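Local coordinates for spore germination protein B3 (Bacillus subtilis subsp. subtilis, PDB 3N54), which takes part in the spore's germination response to a mixture of L-asparagine, glucose, fructose and potassium ions, as a membrane-attached lipoprotein component of a germinant receptor, at residues A[225-230]-A[278-283]; A[249-254]-A[336-341]. One frame throughout, in Å; residues are numbered along the deposited sequence.

Contact 1 (A[225-230]-A[278-283])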
ATOM      1  N   ILE A 225     -11.382 -20.098  20.245  1.00 61.40           N
ATOM      2  CA  ILE A 225     -10.582 -21.041  19.473  1.00 63.30           C
ATOM      3  C   ILE A 225      -9.765 -20.242  18.467  1.00 61.41           C
ATOM      4  O   ILE A 225     -10.254 -19.258  17.908  1.00 58.48           O
ATOM      5  CB  ILE A 225     -11.435 -22.125  18.771  1.00 64.33           C
ATOM      6  CG1 ILE A 225     -12.530 -21.504  17.898  1.00 61.31           C
ATOM      7  CG2 ILE A 225     -12.059 -23.058  19.807  1.00 67.44           C
ATOM      8  CD1 ILE A 225     -13.333 -22.523  17.115  1.00 62.33           C
ATOM      9  N   THR A 226      -8.517 -20.645  18.267  1.00 63.75           N
ATOM     10  CA  THR A 226      -7.625 -19.955  17.338  1.00 62.59           C
ATOM     11  C   THR A 226      -6.983 -20.949  16.383  1.00 64.96           C
ATOM     12  O   THR A 226      -6.614 -22.056  16.779  1.00 68.54           O
ATOM     13  CB  THR A 226      -6.530 -19.168  18.082  1.00 63.09           C
ATOM     14  OG1 THR A 226      -7.137 -18.152  18.885  1.00 61.71           O
ATOM     15  CG2 THR A 226      -5.591 -18.505  17.108  1.00 61.85           C
ATOM     16  N   PHE A 227      -6.874 -20.539  15.122  1.00 63.44           N
ATOM     17  CA  PHE A 227      -6.281 -21.342  14.068  1.00 65.77           C
ATOM     18  C   PHE A 227      -5.076 -20.593  13.500  1.00 65.53           C
ATOM     19  O   PHE A 227      -5.240 -19.569  12.839  1.00 62.43           O
ATOM     20  CB  PHE A 227      -7.320 -21.609  12.979  1.00 64.50           C
ATOM     21  CG  PHE A 227      -6.807 -22.430  11.830  1.00 66.88           C
ATOM     22  CD1 PHE A 227      -6.791 -23.812  11.901  1.00 71.05           C
ATOM     23  CD2 PHE A 227      -6.355 -21.817  10.668  1.00 65.40           C
ATOM     24  CE1 PHE A 227      -6.325 -24.574  10.837  1.00 73.47           C
ATOM     25  CE2 PHE A 227      -5.890 -22.571   9.603  1.00 67.43           C
ATOM     26  CZ  PHE A 227      -5.877 -23.953   9.688  1.00 71.64           C
ATOM     27  N   GLU A 228      -3.874 -21.099  13.775  1.00 69.39           N
ATOM     28  CA  GLU A 228      -2.635 -20.481  13.306  1.00 70.00           C
ATOM     29  C   GLU A 228      -2.185 -21.140  12.006  1.00 71.52           C
ATOM     30  O   GLU A 228      -2.022 -22.358  11.947  1.00 74.99           O
ATOM     31  CB  GLU A 228      -1.528 -20.603  14.359  1.00 73.48           C
ATOM     32  CG  GLU A 228      -0.265 -19.806  14.016  1.00 75.02           C
ATOM     33  CD  GLU A 228       0.892 -20.038  14.982  1.00 80.99           C
ATOM     34  OE1 GLU A 228       0.897 -21.061  15.702  1.00 85.98           O
ATOM     35  OE2 GLU A 228       1.817 -19.198  15.001  1.00 82.71           O
ATOM     36  N   ILE A 229      -1.963 -20.324  10.979  1.00 69.31           N
ATOM     37  CA  ILE A 229      -1.585 -20.814   9.659  1.00 70.70           C
ATOM     38  C   ILE A 229      -0.166 -21.384   9.634  1.00 75.03           C
ATOM     39  O   ILE A 229       0.765 -20.766  10.150  1.00 75.52           O
ATOM     40  CB  ILE A 229      -1.649 -19.684   8.602  1.00 67.26           C
ATOM     41  CG1 ILE A 229      -3.069 -19.122   8.479  1.00 63.96           C
ATOM     42  CG2 ILE A 229      -1.177 -20.189   7.247  1.00 68.42           C
ATOM     43  CD1 ILE A 229      -3.146 -17.888   7.603  1.00 61.12           C
ATOM     44  N   LYS A 230      -0.012 -22.565   9.041  1.00 78.70           N
ATOM     45  CA  LYS A 230       1.308 -23.156   8.813  1.00 83.48           C
ATOM     46  C   LYS A 230       1.657 -23.092   7.326  1.00 83.46           C
ATOM     47  O   LYS A 230       2.751 -22.663   6.957  1.00 84.45           O
ATOM     48  CB  LYS A 230       1.366 -24.594   9.331  1.00 88.75           C
ATOM     49  CG  LYS A 230       1.740 -24.707  10.808  1.00 91.37           C
ATOM     50  CD  LYS A 230       3.232 -24.458  11.026  1.00 94.86           C
ATOM     51  CE  LYS A 230       3.671 -24.813  12.443  1.00 98.92           C
ATOM     52  NZ  LYS A 230       5.161 -24.894  12.556  1.00103.43           N
ATOM     53  N   ASN A 278     -14.840 -26.350  10.021  1.00 74.10           N
ATOM     54  CA  ASN A 278     -15.989 -25.730   9.375  1.00 72.22           C
ATOM     55  C   ASN A 278     -16.231 -24.315   9.902  1.00 67.40           C
ATOM     56  O   ASN A 278     -16.563 -23.416   9.131  1.00 65.05           O
ATOM     57  CB  ASN A 278     -17.249 -26.583   9.569  1.00 75.72           C
ATOM     58  CG  ASN A 278     -18.350 -26.227   8.586  1.00 76.09           C
ATOM     59  OD1 ASN A 278     -18.152 -26.283   7.371  1.00 78.74           O
ATOM     60  ND2 ASN A 278     -19.516 -25.869   9.103  1.00 76.26           N
ATOM     61  N   ILE A 279     -16.056 -24.127  11.210  1.00 66.20           N
ATOM     62  CA  ILE A 279     -16.238 -22.817  11.837  1.00 62.25           C
ATOM     63  C   ILE A 279     -15.221 -21.812  11.297  1.00 59.10           C
ATOM     64  O   ILE A 279     -15.586 -20.696  10.933  1.00 56.48           O
ATOM     65  CB  ILE A 279     -16.125 -22.891  13.376  1.00 62.63           C
ATOM     66  CG1 ILE A 279     -17.270 -23.721  13.956  1.00 65.23           C
ATOM     67  CG2 ILE A 279     -16.158 -21.500  13.984  1.00 59.11           C
ATOM     68  CD1 ILE A 279     -17.216 -23.871  15.460  1.00 65.97           C
ATOM     69  N   PHE A 280     -13.952 -22.214  11.240  1.00 59.51           N
ATOM     70  CA  PHE A 280     -12.897 -21.349  10.713  1.00 57.04           C
ATOM     71  C   PHE A 280     -13.114 -21.053   9.230  1.00 56.13           C
ATOM     72  O   PHE A 280     -12.943 -19.921   8.788  1.00 53.56           O
ATOM     73  CB  PHE A 280     -11.516 -21.989  10.888  1.00 58.79           C
ATOM     74  CG  PHE A 280     -11.089 -22.168  12.320  1.00 59.46           C
ATOM     75  CD1 PHE A 280     -11.006 -21.080  13.178  1.00 56.90           C
ATOM     76  CD2 PHE A 280     -10.715 -23.418  12.795  1.00 62.84           C
ATOM     77  CE1 PHE A 280     -10.597 -21.242  14.493  1.00 58.51           C
ATOM     78  CE2 PHE A 280     -10.299 -23.587  14.107  1.00 64.12           C
ATOM     79  CZ  PHE A 280     -10.241 -22.496  14.959  1.00 61.96           C
ATOM     80  N   GLU A 281     -13.481 -22.084   8.472  1.00 58.89           N
ATOM     81  CA  GLU A 281     -13.737 -21.956   7.034  1.00 58.86           C
ATOM     82  C   GLU A 281     -14.843 -20.956   6.745  1.00 56.58           C
ATOM     83  O   GLU A 281     -14.677 -20.068   5.907  1.00 54.95           O
ATOM     84  CB  GLU A 281     -14.121 -23.311   6.433  1.00 62.96           C
ATOM     85  CG  GLU A 281     -12.960 -24.280   6.261  1.00 65.80           C
ATOM     86  CD  GLU A 281     -13.413 -25.734   6.152  1.00 70.76           C
ATOM     87  OE1 GLU A 281     -14.615 -25.985   5.911  1.00 71.85           O
ATOM     88  OE2 GLU A 281     -12.561 -26.628   6.310  1.00 73.51           O
ATOM     89  N   LYS A 282     -15.968 -21.110   7.437  1.00 57.02           N
ATOM     90  CA  LYS A 282     -17.117 -20.223   7.252  1.00 55.74           C
ATOM     91  C   LYS A 282     -16.785 -18.777   7.608  1.00 52.16           C
ATOM     92  O   LYS A 282     -17.262 -17.853   6.951  1.00 50.89           O
ATOM     93  CB  LYS A 282     -18.322 -20.700   8.070  1.00 57.48           C
ATOM     94  CG  LYS A 282     -19.057 -21.898   7.473  1.00 61.90           C
ATOM     95  CD  LYS A 282     -20.281 -22.271   8.313  1.00 64.75           C
ATOM     96  CE  LYS A 282     -21.222 -23.193   7.558  1.00 69.15           C
ATOM     97  NZ  LYS A 282     -22.474 -23.472   8.316  1.00 71.10           N
ATOM     98  N   LYS A 283     -15.971 -18.582   8.643  1.00 50.96           N
ATOM     99  CA  LYS A 283     -15.569 -17.237   9.048  1.00 48.22           C
ATOM    100  C   LYS A 283     -14.750 -16.557   7.949  1.00 46.69           C
ATOM    101  O   LYS A 283     -15.019 -15.414   7.591  1.00 45.15           O
ATOM    102  CB  LYS A 283     -14.785 -17.255  10.367  1.00 47.94           C
ATOM    103  CG  LYS A 283     -14.229 -15.887  10.750  1.00 45.34           C
ATOM    104  CD  LYS A 283     -13.772 -15.829  12.190  1.00 45.30           C
ATOM    105  CE  LYS A 283     -13.027 -14.525  12.474  1.00 44.08           C
ATOM    106  NZ  LYS A 283     -13.765 -13.308  12.022  1.00 41.89           N
TER
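F280, on helix 271-299, pushes its ring into a shallow hollow on strand 223-240 whose walls are the side chains of I225 and F227. The axes of segments 225-229 and 278-283 approach to 9.9 Å at 72°, and this ring bridges most of that gap. F227 supplies the bump that meets its face: CB of F227 sits 3.5 Å from the centroid of the F280 ring, almost on the ring normal, a well-centred CH-pi contact. With CG anti to the backbone N (chi1 180°), the F227 ring is carried onward past F280 rather than laid flat on it; the two planes are inclined at 39° and the centroids lie 5.3 Å apart. I225 forms the other wall, its CD1 reaching CZ of F280 at 3.8 Å, while the carbonyl O of I225 lies in the plane of the F280 ring, at its edge. One helical position back, CG2 of I279 rests more loosely against CD1 of I225, at 4.3 Å. T218, on the neighbouring strand 215-220, touches both I225 and F280 and extends the hollow, and the F227 ring goes on to meet W206. Since the touching side chains are almost wholly hydrocarbon and no salt bridge joins the segments, the helix and the four-stranded sheet of the C-terminal GerAC-like region are held here by shape fit and the exclusion of water.

Contact 2 (A[249-254]-A[336-341])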
ATOM      1  N   ILE A 249     -12.729 -19.757  -6.488  1.00 73.77           N
ATOM      2  CA  ILE A 249     -11.532 -19.689  -5.672  1.00 71.24           C
ATOM      3  C   ILE A 249     -11.518 -20.831  -4.671  1.00 72.60           C
ATOM      4  O   ILE A 249     -12.474 -21.024  -3.917  1.00 72.38           O
ATOM      5  CB  ILE A 249     -11.447 -18.352  -4.921  1.00 66.73           C
ATOM      6  CG1 ILE A 249     -11.402 -17.194  -5.924  1.00 65.59           C
ATOM      7  CG2 ILE A 249     -10.231 -18.335  -4.000  1.00 65.03           C
ATOM      8  CD1 ILE A 249     -11.143 -15.835  -5.299  1.00 61.79           C
ATOM      9  N   SER A 250     -10.425 -21.584  -4.675  1.00 74.25           N
ATOM     10  CA  SER A 250     -10.235 -22.699  -3.772  1.00 76.52           C
ATOM     11  C   SER A 250      -9.124 -22.338  -2.805  1.00 74.08           C
ATOM     12  O   SER A 250      -8.064 -21.892  -3.228  1.00 73.81           O
ATOM     13  CB  SER A 250      -9.865 -23.957  -4.558  1.00 81.84           C
ATOM     14  OG  SER A 250      -9.746 -25.078  -3.702  1.00 85.01           O
ATOM     15  N   VAL A 251      -9.372 -22.511  -1.511  1.00 73.09           N
ATOM     16  CA  VAL A 251      -8.379 -22.219  -0.486  1.00 71.19           C
ATOM     17  C   VAL A 251      -8.141 -23.471   0.347  1.00 74.56           C
ATOM     18  O   VAL A 251      -9.074 -24.023   0.931  1.00 75.65           O
ATOM     19  CB  VAL A 251      -8.825 -21.055   0.439  1.00 66.97           C
ATOM     20  CG1 VAL A 251      -7.825 -20.844   1.564  1.00 65.58           C
ATOM     21  CG2 VAL A 251      -9.005 -19.773  -0.357  1.00 63.46           C
ATOM     22  N   LYS A 252      -6.893 -23.925   0.375  1.00 76.68           N
ATOM     23  CA  LYS A 252      -6.489 -25.058   1.190  1.00 80.38           C
ATOM     24  C   LYS A 252      -5.435 -24.570   2.170  1.00 78.85           C
ATOM     25  O   LYS A 252      -4.385 -24.080   1.759  1.00 78.30           O
ATOM     26  CB  LYS A 252      -5.948 -26.193   0.321  1.00 85.67           C
ATOM     27  CG  LYS A 252      -7.012 -26.887  -0.519  1.00 88.67           C
ATOM     28  CD  LYS A 252      -6.453 -28.107  -1.246  1.00 95.27           C
ATOM     29  CE  LYS A 252      -7.560 -28.918  -1.908  1.00 99.14           C
ATOM     30  NZ  LYS A 252      -7.053 -30.187  -2.509  1.00106.19           N
ATOM     31  N   THR A 253      -5.726 -24.695   3.461  1.00 78.61           N
ATOM     32  CA  THR A 253      -4.842 -24.202   4.508  1.00 77.61           C
ATOM     33  C   THR A 253      -4.636 -25.247   5.598  1.00 81.72           C
ATOM     34  O   THR A 253      -5.590 -25.875   6.050  1.00 82.95           O
ATOM     35  CB  THR A 253      -5.424 -22.931   5.164  1.00 72.73           C
ATOM     36  OG1 THR A 253      -5.863 -22.018   4.151  1.00 69.29           O
ATOM     37  CG2 THR A 253      -4.391 -22.250   6.055  1.00 71.27           C
ATOM     38  N   LYS A 254      -3.384 -25.428   6.004  1.00 84.42           N
ATOM     39  CA  LYS A 254      -3.029 -26.311   7.104  1.00 88.67           C
ATOM     40  C   LYS A 254      -2.588 -25.429   8.263  1.00 86.79           C
ATOM     41  O   LYS A 254      -1.893 -24.433   8.049  1.00 84.16           O
ATOM     42  CB  LYS A 254      -1.909 -27.271   6.698  1.00 94.11           C
ATOM     43  CG  LYS A 254      -2.299 -28.265   5.612  1.00 97.73           C
ATOM     44  CD  LYS A 254      -1.155 -29.230   5.311  1.00104.21           C
ATOM     45  CE  LYS A 254      -1.565 -30.322   4.329  1.00108.72           C
ATOM     46  NZ  LYS A 254      -0.444 -31.264   4.036  1.00115.17           N
ATOM     47  N   TYR A 336     -16.538 -19.626  -3.388  1.00 64.40           N
ATOM     48  CA  TYR A 336     -15.392 -20.038  -2.595  1.00 64.32           C
ATOM     49  C   TYR A 336     -15.495 -21.491  -2.165  1.00 64.93           C
ATOM     50  O   TYR A 336     -16.583 -21.992  -1.900  1.00 65.24           O
ATOM     51  CB  TYR A 336     -15.264 -19.140  -1.360  1.00 63.97           C
ATOM     52  CG  TYR A 336     -15.229 -17.666  -1.690  1.00 62.40           C
ATOM     53  CD1 TYR A 336     -14.023 -17.008  -1.909  1.00 60.99           C
ATOM     54  CD2 TYR A 336     -16.403 -16.932  -1.804  1.00 60.99           C
ATOM     55  CE1 TYR A 336     -13.987 -15.654  -2.224  1.00 59.79           C
ATOM     56  CE2 TYR A 336     -16.376 -15.580  -2.116  1.00 60.30           C
ATOM     57  CZ  TYR A 336     -15.164 -14.946  -2.325  1.00 59.43           C
ATOM     58  OH  TYR A 336     -15.139 -13.607  -2.635  1.00 58.40           O
ATOM     59  N   ASP A 337     -14.351 -22.162  -2.116  1.00 65.49           N
ATOM     60  CA  ASP A 337     -14.259 -23.514  -1.602  1.00 65.97           C
ATOM     61  C   ASP A 337     -13.092 -23.504  -0.627  1.00 66.18           C
ATOM     62  O   ASP A 337     -11.932 -23.612  -1.023  1.00 66.37           O
ATOM     63  CB  ASP A 337     -14.053 -24.523  -2.735  1.00 66.22           C
ATOM     64  CG  ASP A 337     -14.052 -25.969  -2.249  1.00 66.91           C
ATOM     65  OD1 ASP A 337     -14.432 -26.853  -3.044  1.00 68.82           O
ATOM     66  OD2 ASP A 337     -13.680 -26.230  -1.083  1.00 66.91           O
ATOM     67  N   ILE A 338     -13.408 -23.356   0.652  1.00 66.44           N
ATOM     68  CA  ILE A 338     -12.388 -23.214   1.676  1.00 66.70           C
ATOM     69  C   ILE A 338     -12.283 -24.493   2.493  1.00 67.32           C
ATOM     70  O   ILE A 338     -13.282 -24.986   3.009  1.00 67.51           O
ATOM     71  CB  ILE A 338     -12.698 -22.009   2.585  1.00 66.50           C
ATOM     72  CG1 ILE A 338     -12.913 -20.755   1.729  1.00 66.30           C
ATOM     73  CG2 ILE A 338     -11.581 -21.796   3.579  1.00 65.90           C
ATOM     74  CD1 ILE A 338     -13.162 -19.498   2.520  1.00 66.73           C
ATOM     75  N   SER A 339     -11.068 -25.022   2.601  1.00 68.07           N
ATOM     76  CA  SER A 339     -10.817 -26.257   3.326  1.00 68.73           C
ATOM     77  C   SER A 339      -9.651 -26.086   4.288  1.00 69.26           C
ATOM     78  O   SER A 339      -8.515 -25.864   3.872  1.00 69.24           O
ATOM     79  CB  SER A 339     -10.531 -27.394   2.342  1.00 68.84           C
ATOM     80  OG  SER A 339     -10.303 -28.615   3.027  1.00 69.27           O
ATOM     81  N   PHE A 340      -9.945 -26.182   5.579  1.00 70.05           N
ATOM     82  CA  PHE A 340      -8.943 -26.038   6.625  1.00 70.76           C
ATOM     83  C   PHE A 340      -8.612 -27.416   7.174  1.00 71.67           C
ATOM     84  O   PHE A 340      -9.444 -28.321   7.134  1.00 71.72           O
ATOM     85  CB  PHE A 340      -9.467 -25.136   7.749  1.00 70.70           C
ATOM     86  CG  PHE A 340      -9.328 -23.652   7.483  1.00 70.14           C
ATOM     87  CD1 PHE A 340      -9.509 -23.115   6.210  1.00 69.83           C
ATOM     88  CD2 PHE A 340      -9.067 -22.784   8.533  1.00 69.74           C
ATOM     89  CE1 PHE A 340      -9.390 -21.751   5.993  1.00 69.75           C
ATOM     90  CE2 PHE A 340      -8.955 -21.419   8.320  1.00 69.60           C
ATOM     91  CZ  PHE A 340      -9.118 -20.904   7.050  1.00 69.60           C
ATOM     92  N   LYS A 341      -7.394 -27.571   7.686  1.00 72.78           N
ATOM     93  CA  LYS A 341      -6.948 -28.835   8.262  1.00 73.69           C
ATOM     94  C   LYS A 341      -6.086 -28.596   9.494  1.00 74.25           C
ATOM     95  O   LYS A 341      -5.010 -28.004   9.393  1.00 74.20           O
ATOM     96  CB  LYS A 341      -6.164 -29.646   7.224  1.00 73.93           C
ATOM     97  CG  LYS A 341      -7.025 -30.240   6.102  1.00 74.78           C
ATOM     98  CD  LYS A 341      -6.187 -30.751   4.929  1.00 75.99           C
ATOM     99  CE  LYS A 341      -5.658 -29.599   4.063  1.00 76.57           C
ATOM    100  NZ  LYS A 341      -4.839 -30.078   2.911  1.00 77.06           N
TER
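Strands 249-254 and 336-341 run parallel, 6° apart in direction and with their axes 4.7 Å apart, in an unbroken register that pairs I249 with Y336 through to K254 with K341. Five backbone hydrogen bonds join them, alternating in direction: D337 N to I249 O, V251 N to D337 O, S339 N to V251 O, T253 N to S339 O and K341 N to T253 O. The fourth, at 3.1 Å, is the longest, and the last is the most bent, with 132° at the hydrogen. CA-H groups add weaker contacts to the same carbonyls, such as CA of Y336 to O of I249 at 3.4 Å.

On one face I249 and Y336 lie side by side, CB of I249 4.2 Å from CD1 of the tyrosine ring. CB of V251 packs against CG2 of I338 at 4.2 Å. T253 places its CB over one face of the F340 ring, offset toward the rim, and OG1 is 4.0 Å from CE1 of F340; that hydroxyl is hydrogen-bonded to S232 and to W206 NE1. This is the parallel edge of an otherwise antiparallel four-stranded mixed sheet: the chain leaves strand 245-258, passes through helix 271-299 and further helices, and returns as outermost strand 333-342. Y336 and F340 pack on helix 271-299, while V251 touches W206 of helix 198-208.

The other face, bearing S250, K252, K254, D337, S339 and K341, is polar. K341 bends at chi3 (-76°) and crosses the extended chain of K254, bringing its NZ to 3.6 Å from CE of K254. The two ammonium nitrogens stay 4.7 Å apart, a spacing likely to cost some electrostatic energy despite the contact between the chains.

Overall arrangement
Followed from the N terminus, the chain reaches residues 225-230 on strand 223-240, turns back along 249-254 of strand 245-258, enters helix 271-299 with 278-283, and ends its modelled course near strand 333-342 with 336-341. Contact 1 closes a loop of 47 residues and contact 2 one of 81, and because their segments alternate the two loops cross. Their centres lie 10 Å apart. Contact 1 fastens the helix to the sheet; contact 2 adds the sheet's last strand. They meet directly where the carboxylate of E281 accepts a probable hydrogen bond from F340 N, where the rings of F227 and F340 pack, and where K230 N probably bonds to K254 O.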